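Local coordinates for putative glyoxalase superfamily protein (PDB 3IUZ), which probably acts as an iron(II)-dependent dioxygenase of the 2-oxoadipate dioxygenase/decarboxylase family, converting 2-oxoadipate to 2-hydroxyglutarate, at residues A[209-214]-A[284-289]; A[94-99]-A[165-170]; A[151-156]-A[220-225]. One frame throughout, in Å; residues are numbered along the deposited sequence. Where two conformers were deposited one is given.

Contact 1. Residues A[209-214]-A[284-289]; sequences GVPRLA and RQFIGA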
ATOM      1  N   GLY A 209      15.519  -5.229  10.382  1.00 17.03           N
ATOM      2  CA  GLY A 209      15.748  -4.541  11.642  1.00 17.35           C
ATOM      3  C   GLY A 209      16.179  -3.105  11.424  1.00 18.30           C
ATOM      4  O   GLY A 209      16.367  -2.680  10.297  1.00 17.94           O
ATOM      5  N   VAL A 210      16.339  -2.383  12.529  1.00 18.41           N
ATOM      6  CA  VAL A 210      16.779  -1.002  12.513  1.00 19.29           C
ATOM      7  C   VAL A 210      18.075  -0.931  11.727  1.00 18.32           C
ATOM      8  O   VAL A 210      19.005  -1.615  12.043  1.00 18.77           O
ATOM      9  CB  VAL A 210      16.990  -0.469  13.954  1.00 19.43           C
ATOM     10  CG1 VAL A 210      17.536   0.940  13.940  1.00 18.44           C
ATOM     11  CG2 VAL A 210      15.690  -0.573  14.765  1.00 21.31           C
ATOM     12  N   PRO A 211      18.132  -0.121  10.682  1.00 18.10           N
ATOM     13  CA  PRO A 211      19.385  -0.002   9.950  1.00 17.91           C
ATOM     14  C   PRO A 211      20.388   0.960  10.597  1.00 18.24           C
ATOM     15  O   PRO A 211      20.010   1.836  11.386  1.00 16.58           O
ATOM     16  CB  PRO A 211      18.951   0.608   8.631  1.00 18.34           C
ATOM     17  CG  PRO A 211      17.842   1.456   9.000  1.00 18.17           C
ATOM     18  CD  PRO A 211      17.084   0.697  10.072  1.00 19.23           C
ATOM     19  N   ARG A 212      21.651   0.799  10.198  1.00 18.88           N
ATOM     20  CA  ARG A 212      22.737   1.675  10.634  1.00 19.41           C
ATOM     21  C   ARG A 212      22.555   3.032   9.987  1.00 19.50           C
ATOM     22  O   ARG A 212      22.220   3.136   8.817  1.00 17.83           O
ATOM     23  CB  ARG A 212      24.065   1.122  10.191  1.00 20.10           C
ATOM     24  CG  ARG A 212      24.431  -0.124  10.937  1.00 23.20           C
ATOM     25  CD  ARG A 212      25.709  -0.730  10.469  1.00 29.30           C
ATOM     26  NE  ARG A 212      25.755  -2.081  11.030  1.00 36.20           N
ATOM     27  CZ  ARG A 212      26.700  -2.975  10.800  1.00 44.25           C
ATOM     28  NH1 ARG A 212      27.748  -2.666  10.030  1.00 48.37           N
ATOM     29  NH2 ARG A 212      26.599  -4.181  11.368  1.00 45.46           N
ATOM     30  N   LEU A 213      22.787   4.075  10.757  1.00 18.82           N
ATOM     31  CA  LEU A 213      22.618   5.397  10.247  1.00 18.47           C
ATOM     32  C   LEU A 213      23.537   5.592   9.050  1.00 17.77           C
ATOM     33  O   LEU A 213      23.132   6.149   8.019  1.00 15.59           O
ATOM     34  CB  LEU A 213      22.903   6.422  11.360  1.00 18.54           C
ATOM     35  CG  LEU A 213      22.851   7.899  10.909  1.00 19.49           C
ATOM     36  CD1 LEU A 213      21.487   8.251  10.402  1.00 22.42           C
ATOM     37  CD2 LEU A 213      23.232   8.836  12.040  1.00 20.60           C
ATOM     38  N   ALA A 214      24.773   5.114   9.190  1.00 18.30           N
ATOM     39  CA  ALA A 214      25.763   5.194   8.107  1.00 17.48           C
ATOM     40  C   ALA A 214      25.302   4.539   6.817  1.00 17.88           C
ATOM     41  O   ALA A 214      25.593   5.049   5.754  1.00 17.22           O
ATOM     42  CB  ALA A 214      27.089   4.603   8.554  1.00 18.40           C
ATOM     43  N   ARG A 284      12.170   7.930  13.124  1.00 21.12           N
ATOM     44  CA  ARG A 284      12.668   6.585  12.941  1.00 21.03           C
ATOM     45  C   ARG A 284      13.969   6.388  13.678  1.00 20.19           C
ATOM     46  O   ARG A 284      14.755   7.337  13.890  1.00 18.34           O
ATOM     47  CB  ARG A 284      12.887   6.290  11.447  1.00 21.01           C
ATOM     48  CG  ARG A 284      11.621   6.285  10.604  1.00 21.85           C
ATOM     49  CD  ARG A 284      10.694   5.078  10.930  1.00 21.77           C
ATOM     50  NE  ARG A 284       9.471   5.122  10.127  1.00 20.32           N
ATOM     51  CZ  ARG A 284       8.258   5.371  10.589  1.00 21.00           C
ATOM     52  NH1 ARG A 284       8.068   5.590  11.871  1.00 26.30           N
ATOM     53  NH2 ARG A 284       7.215   5.406   9.779  1.00 18.53           N
ATOM     54  N   GLN A 285      14.205   5.128  14.043  1.00 20.26           N
ATOM     55  CA  GLN A 285      15.422   4.748  14.722  1.00 20.78           C
ATOM     56  C   GLN A 285      16.485   4.233  13.762  1.00 20.01           C
ATOM     57  O   GLN A 285      16.203   3.631  12.744  1.00 19.66           O
ATOM     58  CB  GLN A 285      15.121   3.680  15.765  1.00 22.12           C
ATOM     59  CG  GLN A 285      14.247   4.188  16.890  1.00 25.13           C
ATOM     60  CD  GLN A 285      13.847   3.107  17.849  1.00 29.47           C
ATOM     61  OE1 GLN A 285      13.523   1.984  17.458  1.00 33.83           O
ATOM     62  NE2 GLN A 285      13.851   3.442  19.117  1.00 35.05           N
ATOM     63  N   PHE A 286      17.721   4.471  14.127  1.00 19.29           N
ATOM     64  CA  PHE A 286      18.886   4.014  13.422  1.00 19.56           C
ATOM     65  C   PHE A 286      19.988   3.591  14.398  1.00 19.55           C
ATOM     66  O   PHE A 286      20.010   4.011  15.542  1.00 20.20           O
ATOM     67  CB  PHE A 286      19.476   5.119  12.567  1.00 19.15           C
ATOM     68  CG  PHE A 286      18.552   5.647  11.546  1.00 18.32           C
ATOM     69  CD1 PHE A 286      17.625   6.623  11.875  1.00 17.65           C
ATOM     70  CD2 PHE A 286      18.610   5.194  10.224  1.00 18.77           C
ATOM     71  CE1 PHE A 286      16.771   7.149  10.896  1.00 18.55           C
ATOM     72  CE2 PHE A 286      17.769   5.705   9.271  1.00 17.75           C
ATOM     73  CZ  PHE A 286      16.838   6.700   9.610  1.00 20.12           C
ATOM     74  N   ILE A 287      20.921   2.793  13.915  1.00 20.56           N
ATOM     75  CA  ILE A 287      22.060   2.371  14.729  1.00 20.14           C
ATOM     76  C   ILE A 287      23.214   3.287  14.434  1.00 21.18           C
ATOM     77  O   ILE A 287      23.658   3.455  13.278  1.00 19.55           O
ATOM     78  CB  ILE A 287      22.459   0.917  14.499  1.00 20.53           C
ATOM     79  CG1 ILE A 287      21.242  -0.001  14.711  1.00 20.48           C
ATOM     80  CG2 ILE A 287      23.680   0.530  15.407  1.00 20.08           C
ATOM     81  CD1 ILE A 287      20.609   0.008  16.108  1.00 22.05           C
ATOM     82  N   GLY A 288      23.698   3.897  15.509  1.00 23.10           N
ATOM     83  CA  GLY A 288      24.807   4.836  15.442  1.00 24.88           C
ATOM     84  C   GLY A 288      26.184   4.201  15.352  1.00 26.29           C
ATOM     85  O   GLY A 288      26.316   2.992  15.425  1.00 25.82           O
ATOM     86  N   ALA A 289      27.202   5.038  15.190  1.00 27.23           N
ATOM     87  CA  ALA A 289      28.568   4.572  14.955  1.00 28.95           C
ATOM     88  C   ALA A 289      29.106   3.680  16.093  1.00 29.82           C
ATOM     89  O   ALA A 289      29.989   2.852  15.856  1.00 30.85           O
ATOM     90  CB  ALA A 289      29.513   5.756  14.751  1.00 29.30           C
TER
HETATM   91  O   HOH W   1      25.730   4.166  11.785  1.00 21.84           O
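Two first torsions bring Leu213 and Phe286 together. Leu213 has CG anti to its backbone N (chi1 176°), and Phe286 has CG beside its own N and anti to the carbonyl carbon (chi1 -60°). Leu213 CD1 thereby comes to rest over one face of the Phe286 ring, offset toward the rim, while Leu213 CB packs 3.9 Å from Phe286 CB. Arg212 O lies at the ring edge, and Pro211 CG touches Phe286 CD2 at 4.0 Å. Val210 CG1 lies against the strand backbone, 3.2 Å from Gln285 O, and 3.9 Å from Ile287 CD1. Between these side-chain contacts the backbones join around Arg212: Ile287 N donates to Pro211 O (2.9 Å), and Leu213 N donates almost straight to Ile287 O (2.7 Å, 171°). A water donates a second hydrogen bond to Ile287 O and accepts one from Ala214 N, so the first two amides of helix 213-222 both turn to this carbonyl, one directly and one through water. Phe286 also meets the ring of Tyr216. The arrangement is a single beta bridge, Arg212 with Ile287, laid at the N-cap of a helix against the end of strand 281-287.

Contact 2. Residues A[94-99]-A[165-170]; sequences GALPEG and GNSADP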
ATOM      1  N   GLY A  94      17.475 -11.783   3.209  1.00 15.37           N
ATOM      2  CA  GLY A  94      17.104 -12.538   4.403  1.00 16.21           C
ATOM      3  C   GLY A  94      16.114 -13.640   4.088  1.00 15.95           C
ATOM      4  O   GLY A  94      16.295 -14.380   3.155  1.00 16.35           O
ATOM      5  N   ALA A  95      15.043 -13.737   4.852  1.00 16.12           N
ATOM      6  CA  ALA A  95      14.001 -14.745   4.627  1.00 15.97           C
ATOM      7  C   ALA A  95      12.882 -14.314   3.685  1.00 16.38           C
ATOM      8  O   ALA A  95      11.932 -15.073   3.462  1.00 15.90           O
ATOM      9  CB  ALA A  95      13.419 -15.173   5.956  1.00 15.67           C
ATOM     10  N   LEU A  96      12.989 -13.096   3.135  1.00 15.88           N
ATOM     11  CA  LEU A  96      11.957 -12.466   2.347  1.00 15.50           C
ATOM     12  C   LEU A  96      12.204 -12.718   0.867  1.00 15.32           C
ATOM     13  O   LEU A  96      13.323 -12.479   0.386  1.00 13.76           O
ATOM     14  CB  LEU A  96      11.943 -10.945   2.617  1.00 15.61           C
ATOM     15  CG  LEU A  96      10.708 -10.132   2.167  1.00 16.64           C
ATOM     16  CD1 LEU A  96       9.461 -10.608   2.916  1.00 14.76           C
ATOM     17  CD2 LEU A  96      11.085  -8.641   2.426  1.00 14.50           C
ATOM     18  N   PRO A  97      11.202 -13.287   0.159  1.00 15.06           N
ATOM     19  CA  PRO A  97      11.369 -13.410  -1.283  1.00 15.18           C
ATOM     20  C   PRO A  97      11.759 -12.058  -1.912  1.00 14.70           C
ATOM     21  O   PRO A  97      11.407 -10.984  -1.412  1.00 14.93           O
ATOM     22  CB  PRO A  97       9.986 -13.866  -1.790  1.00 15.13           C
ATOM     23  CG  PRO A  97       9.311 -14.498  -0.555  1.00 14.69           C
ATOM     24  CD  PRO A  97       9.873 -13.720   0.616  1.00 15.10           C
ATOM     25  N   GLU A  98      12.453 -12.136  -3.024  1.00 14.69           N
ATOM     26  CA  GLU A  98      13.054 -10.993  -3.642  1.00 14.64           C
ATOM     27  C   GLU A  98      12.018 -10.174  -4.386  1.00 14.91           C
ATOM     28  O   GLU A  98      11.189 -10.723  -5.085  1.00 13.19           O
ATOM     29  CB  GLU A  98      14.099 -11.464  -4.652  1.00 15.04           C
ATOM     30  CG  GLU A  98      15.253 -12.270  -4.081  1.00 16.60           C
ATOM     31  CD  GLU A  98      16.171 -12.827  -5.172  1.00 19.59           C
ATOM     32  OE1 GLU A  98      16.417 -12.106  -6.147  1.00 21.52           O
ATOM     33  OE2 GLU A  98      16.607 -13.989  -5.058  1.00 18.34           O
ATOM     34  N   GLY A  99      12.151  -8.857  -4.315  1.00 13.51           N
ATOM     35  CA  GLY A  99      11.267  -7.960  -5.033  1.00 13.94           C
ATOM     36  C   GLY A  99       9.795  -8.232  -4.854  1.00 12.80           C
ATOM     37  O   GLY A  99       9.320  -8.502  -3.721  1.00 14.17           O
ATOM     38  N   GLY A 165      19.462  -7.882   4.445  1.00 17.26           N
ATOM     39  CA  GLY A 165      19.883  -9.272   4.523  1.00 17.97           C
ATOM     40  C   GLY A 165      19.450 -10.000   5.792  1.00 18.64           C
ATOM     41  O   GLY A 165      19.636 -11.194   5.925  1.00 19.38           O
ATOM     42  N   ASN A 166      18.814  -9.287   6.700  1.00 18.56           N
ATOM     43  CA  ASN A 166      18.276  -9.894   7.920  0.50 18.80           C
ATOM     44  C   ASN A 166      16.749  -9.940   7.918  1.00 18.23           C
ATOM     45  O   ASN A 166      16.140 -10.256   8.937  1.00 18.62           O
ATOM     46  CB  ASN A 166      18.788  -9.126   9.172  0.50 18.86           C
ATOM     47  CG  ASN A 166      18.353  -7.625   9.187  0.50 19.82           C
ATOM     48  OD1 ASN A 166      17.220  -7.269   8.791  0.50 17.94           O
ATOM     49  ND2 ASN A 166      19.252  -6.757   9.657  0.50 17.98           N
ATOM     50  N   SER A 167      16.117  -9.612   6.797  1.00 17.14           N
ATOM     51  CA  SER A 167      14.669  -9.505   6.779  1.00 16.12           C
ATOM     52  C   SER A 167      13.968 -10.763   7.249  1.00 16.50           C
ATOM     53  O   SER A 167      14.399 -11.914   6.936  1.00 16.24           O
ATOM     54  CB  SER A 167      14.137  -9.183   5.398  1.00 17.73           C
ATOM     55  OG  SER A 167      14.648  -7.980   4.904  1.00 14.37           O
ATOM     56  N   ALA A 168      12.875 -10.551   7.965  1.00 15.75           N
ATOM     57  CA  ALA A 168      11.976 -11.657   8.333  1.00 16.90           C
ATOM     58  C   ALA A 168      11.026 -11.922   7.170  1.00 15.98           C
ATOM     59  O   ALA A 168      10.837 -11.049   6.305  1.00 16.21           O
ATOM     60  CB  ALA A 168      11.173 -11.341   9.588  1.00 15.85           C
ATOM     61  N   ASP A 169      10.472 -13.144   7.138  1.00 15.81           N
ATOM     62  CA  ASP A 169       9.308 -13.431   6.295  1.00 16.05           C
ATOM     63  C   ASP A 169       8.044 -13.345   7.124  1.00 15.75           C
ATOM     64  O   ASP A 169       7.768 -14.204   7.999  1.00 14.56           O
ATOM     65  CB  ASP A 169       9.428 -14.796   5.606  1.00 16.35           C
ATOM     66  CG  ASP A 169       8.283 -15.053   4.604  1.00 16.89           C
ATOM     67  OD1 ASP A 169       7.301 -14.276   4.608  1.00 15.63           O
ATOM     68  OD2 ASP A 169       8.388 -16.020   3.797  1.00 18.06           O
ATOM     69  N   PRO A 170       7.245 -12.289   6.902  1.00 15.41           N
ATOM     70  CA  PRO A 170       6.022 -12.132   7.690  1.00 15.49           C
ATOM     71  C   PRO A 170       4.850 -13.042   7.328  1.00 14.79           C
ATOM     72  O   PRO A 170       3.876 -13.115   8.076  1.00 14.10           O
ATOM     73  CB  PRO A 170       5.633 -10.681   7.377  1.00 15.16           C
ATOM     74  CG  PRO A 170       6.000 -10.592   5.917  1.00 15.15           C
ATOM     75  CD  PRO A 170       7.314 -11.275   5.831  1.00 16.73           C
TER
HETATM   76  O   HOH W   2      10.741 -17.318   3.715  1.00 33.43           O
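Leu96 and Ala95 of the loop 94-99 meet the extended run 167-169 and Pro170, Leu96 through its side chain and Ala95 through both its backbone and its methyl group. In Leu96, CB lies 4.0 Å from Ser167 CB and close to the carbonyl oxygen of Ala168. CG is anti to the backbone N (chi1 -165°), which carries the branch along the other segment. CD1 then reaches Pro170 CD at 3.7 Å, the two side chains crossing at about a right angle, and lies equally near Ala168 O. This carbonyl oxygen is buried with no polar partner in the model, covered here by the leucine's CB and CD1. Beyond the segments, Leu96 also packs on Ala102 and Arg105 of helix 101-110. One backbone bond joins the two segments directly, from Ala95 N to Ser167 O (2.8 Å, 169°). Next to it Gly94 CA sits 3.2 Å from Gly165 O, a close approach made with positive phi (62°). Asp169 CB touches Ala95 O at 3.3 Å, and a water donates to both Ala95 O and Asp169 OD2, bridging the segments a second time. Asp169 OD1 has a salt bridge with Arg105, which ties the aspartate to helix 101-110. This is loop-to-loop packing at the surface, joining the connection between strand 80-87 and helix 101-110 to the linker between helices 154-164 and 173-185.

Contact 3. Residues A[151-156]-A[220-225]; sequences RFSDAF and LRESAE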
ATOM      1  N   ARG A 151      23.087  -1.153 -10.554  1.00 24.41           N
ATOM      2  CA  ARG A 151      23.915  -0.140 -11.199  1.00 25.63           C
ATOM      3  C   ARG A 151      24.584   0.816 -10.236  1.00 24.52           C
ATOM      4  O   ARG A 151      25.335   1.669 -10.666  1.00 25.15           O
ATOM      5  CB  ARG A 151      23.108   0.638 -12.244  1.00 26.18           C
ATOM      6  CG  ARG A 151      22.720  -0.263 -13.445  1.00 30.38           C
ATOM      7  CD  ARG A 151      21.753   0.443 -14.380  1.00 37.41           C
ATOM      8  NE  ARG A 151      22.115   1.860 -14.507  1.00 44.95           N
ATOM      9  CZ  ARG A 151      22.888   2.393 -15.460  1.00 49.72           C
ATOM     10  NH1 ARG A 151      23.408   1.643 -16.441  1.00 53.05           N
ATOM     11  NH2 ARG A 151      23.149   3.700 -15.430  1.00 51.29           N
ATOM     12  N   PHE A 152      24.348   0.662  -8.947  1.00 23.61           N
ATOM     13  CA  PHE A 152      24.838   1.623  -7.979  1.00 22.81           C
ATOM     14  C   PHE A 152      26.259   1.287  -7.517  1.00 22.46           C
ATOM     15  O   PHE A 152      26.816   0.263  -7.889  1.00 21.95           O
ATOM     16  CB  PHE A 152      23.861   1.715  -6.821  1.00 21.42           C
ATOM     17  CG  PHE A 152      22.571   2.382  -7.192  1.00 20.64           C
ATOM     18  CD1 PHE A 152      21.545   1.654  -7.799  1.00 19.88           C
ATOM     19  CD2 PHE A 152      22.400   3.736  -7.001  1.00 19.63           C
ATOM     20  CE1 PHE A 152      20.365   2.254  -8.163  1.00 19.88           C
ATOM     21  CE2 PHE A 152      21.217   4.365  -7.356  1.00 20.53           C
ATOM     22  CZ  PHE A 152      20.178   3.622  -7.946  1.00 18.92           C
ATOM     23  N   SER A 153      26.829   2.142  -6.691  1.00 22.03           N
ATOM     24  CA  SER A 153      28.195   1.925  -6.239  1.00 21.46           C
ATOM     25  C   SER A 153      28.398   0.648  -5.423  1.00 22.83           C
ATOM     26  O   SER A 153      27.455   0.048  -4.914  1.00 22.54           O
ATOM     27  CB  SER A 153      28.683   3.150  -5.447  1.00 21.44           C
ATOM     28  OG  SER A 153      28.166   3.185  -4.131  1.00 19.46           O
ATOM     29  N   ASP A 154      29.660   0.240  -5.302  1.00 22.64           N
ATOM     30  CA  ASP A 154      29.989  -0.880  -4.468  1.00 23.06           C
ATOM     31  C   ASP A 154      29.507  -0.618  -3.074  1.00 21.38           C
ATOM     32  O   ASP A 154      28.921  -1.491  -2.438  1.00 19.66           O
ATOM     33  CB  ASP A 154      31.497  -1.125  -4.409  1.00 23.97           C
ATOM     34  CG  ASP A 154      32.055  -1.754  -5.670  1.00 28.01           C
ATOM     35  OD1 ASP A 154      31.296  -2.166  -6.567  1.00 30.98           O
ATOM     36  OD2 ASP A 154      33.301  -1.805  -5.761  1.00 31.31           O
ATOM     37  N   ALA A 155      29.785   0.578  -2.589  1.00 20.38           N
ATOM     38  CA  ALA A 155      29.448   0.916  -1.214  1.00 20.62           C
ATOM     39  C   ALA A 155      27.926   0.812  -0.997  1.00 19.01           C
ATOM     40  O   ALA A 155      27.430   0.326   0.019  1.00 18.60           O
ATOM     41  CB  ALA A 155      29.984   2.340  -0.851  1.00 19.86           C
ATOM     42  N   PHE A 156      27.211   1.313  -1.968  1.00 17.71           N
ATOM     43  CA  PHE A 156      25.744   1.295  -1.934  1.00 17.88           C
ATOM     44  C   PHE A 156      25.205  -0.138  -1.916  1.00 18.01           C
ATOM     45  O   PHE A 156      24.381  -0.486  -1.076  1.00 18.13           O
ATOM     46  CB  PHE A 156      25.243   2.027  -3.152  1.00 16.91           C
ATOM     47  CG  PHE A 156      23.756   2.123  -3.255  1.00 16.40           C
ATOM     48  CD1 PHE A 156      23.030   1.078  -3.792  1.00 15.11           C
ATOM     49  CD2 PHE A 156      23.087   3.301  -2.910  1.00 17.01           C
ATOM     50  CE1 PHE A 156      21.653   1.158  -3.927  1.00 15.28           C
ATOM     51  CE2 PHE A 156      21.707   3.395  -3.078  1.00 17.06           C
ATOM     52  CZ  PHE A 156      20.994   2.320  -3.589  1.00 16.73           C
ATOM     53  N   LEU A 220      21.222   7.086   0.791  1.00 17.89           N
ATOM     54  CA  LEU A 220      20.591   8.354   0.467  1.00 19.16           C
ATOM     55  C   LEU A 220      21.400   9.190  -0.520  1.00 20.03           C
ATOM     56  O   LEU A 220      20.818   9.931  -1.309  1.00 19.76           O
ATOM     57  CB  LEU A 220      20.307   9.137   1.732  1.00 18.77           C
ATOM     58  CG  LEU A 220      19.503  10.425   1.642  1.00 19.77           C
ATOM     59  CD1 LEU A 220      18.170  10.266   0.882  1.00 18.35           C
ATOM     60  CD2 LEU A 220      19.315  10.986   3.071  1.00 17.60           C
ATOM     61  N   ARG A 221      22.713   9.049  -0.506  1.00 21.05           N
ATOM     62  CA  ARG A 221      23.542   9.771  -1.455  1.00 22.64           C
ATOM     63  C   ARG A 221      23.292   9.376  -2.920  1.00 22.24           C
ATOM     64  O   ARG A 221      23.551  10.167  -3.822  1.00 23.39           O
ATOM     65  CB  ARG A 221      25.002   9.590  -1.116  1.00 23.11           C
ATOM     66  CG  ARG A 221      25.295   9.999   0.319  1.00 28.82           C
ATOM     67  CD  ARG A 221      26.675  10.554   0.583  1.00 32.29           C
ATOM     68  NE  ARG A 221      26.765  10.751   2.032  1.00 37.42           N
ATOM     69  CZ  ARG A 221      27.192   9.824   2.896  1.00 38.34           C
ATOM     70  NH1 ARG A 221      27.620   8.628   2.479  1.00 36.63           N
ATOM     71  NH2 ARG A 221      27.193  10.101   4.199  1.00 40.81           N
ATOM     72  N   GLU A 222      22.814   8.169  -3.174  1.00 21.05           N
ATOM     73  CA  GLU A 222      22.592   7.732  -4.553  1.00 20.41           C
ATOM     74  C   GLU A 222      21.139   7.522  -4.928  1.00 19.85           C
ATOM     75  O   GLU A 222      20.791   7.609  -6.097  1.00 20.27           O
ATOM     76  CB  GLU A 222      23.423   6.498  -4.875  1.00 19.78           C
ATOM     77  CG  GLU A 222      24.895   6.651  -4.470  1.00 20.63           C
ATOM     78  CD  GLU A 222      25.708   5.442  -4.730  1.00 20.93           C
ATOM     79  OE1 GLU A 222      25.501   4.803  -5.779  1.00 20.59           O
ATOM     80  OE2 GLU A 222      26.584   5.133  -3.873  1.00 23.88           O
ATOM     81  N   SER A 223      20.287   7.311  -3.937  1.00 20.07           N
ATOM     82  CA  SER A 223      18.886   6.994  -4.183  1.00 18.75           C
ATOM     83  C   SER A 223      18.019   7.392  -2.999  1.00 18.53           C
ATOM     84  O   SER A 223      18.069   6.750  -1.978  1.00 19.65           O
ATOM     85  CB  SER A 223      18.707   5.460  -4.388  1.00 18.69           C
ATOM     86  OG  SER A 223      17.332   5.154  -4.544  1.00 16.13           O
ATOM     87  N   ALA A 224      17.150   8.373  -3.184  1.00 17.29           N
ATOM     88  CA  ALA A 224      16.135   8.727  -2.195  1.00 16.48           C
ATOM     89  C   ALA A 224      15.148   7.548  -1.974  1.00 16.25           C
ATOM     90  O   ALA A 224      14.673   7.288  -0.860  1.00 15.18           O
ATOM     91  CB  ALA A 224      15.382  10.009  -2.660  1.00 16.71           C
ATOM     92  N   GLU A 225      14.889   6.806  -3.044  1.00 15.69           N
ATOM     93  CA  GLU A 225      13.882   5.748  -3.007  1.00 15.74           C
ATOM     94  C   GLU A 225      14.368   4.598  -2.140  1.00 15.25           C
ATOM     95  O   GLU A 225      13.612   4.080  -1.321  1.00 16.12           O
ATOM     96  CB  GLU A 225      13.619   5.266  -4.426  1.00 15.35           C
ATOM     97  CG  GLU A 225      12.788   6.242  -5.206  1.00 16.47           C
ATOM     98  CD  GLU A 225      13.569   7.475  -5.666  1.00 19.24           C
ATOM     99  OE1 GLU A 225      14.815   7.444  -5.856  1.00 19.71           O
ATOM    100  OE2 GLU A 225      12.903   8.496  -5.824  1.00 22.85           O
TER
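Glu222 meets the Phe152 ring at its edge: the backbone O of Glu222 lies in the ring plane, 3.5 Å from Phe152 CE2, and OE1 is also near that edge. On their faces the rings of Phe152 and Phe156 overlap in part, Phe156 CZ lying over one face of Phe152 and Phe152 CG over one face of Phe156, each offset toward the rim. The carboxylate plane is turned 37° from the Phe152 ring and 43° from that of Phe156. The Glu222 chain, extended beyond CG, runs past both phenylalanines in the opposite direction, with CB 3.6 Å from Phe152 CD2. This brings both carboxylate oxygens to Ser153, the N-cap of helix 154-164. OE1 accepts from Ser153 N (3.1 Å, 171°) and OE2 from Ser153 OG (2.5 Å), each through the syn lone pair, so a single residue holds the carboxylate by two bonds and should limit its rotation. Ser153 OG in turn accepts from Phe156 N at 3.0 Å, the N-cap bond of that helix, and the start of the helix may help to stabilise the negative charge. Ser223 follows as the N-cap of helix 224-232, its OG accepting from Met226 N, while its CB packs 3.9 Å from Phe156 CE2. Phe147 of strand 141-147 extends the aromatic cluster, touching Phe152, Phe156 and Ser223.

Along the chain, 94-99 follows strand 80-87, and contact 2 closes the first loop at 165-170, just past helix 154-164. Before it closes, contact 3 opens at 151-156, at the start of that helix, and ends at 220-225, so contacts 2 and 3 cross. Contact 1 opens at 209-214, after contact 2 has closed, and reaches on to 284-289; it crosses contact 3, which ends inside its loop. Helix 213-222 serves both, its start tied to strand 281-287 and its far end to helix 154-164. Contacts 1 and 2 are in series yet touch, through a probable hydrogen bond from Gly209 N to Asn166 OD1.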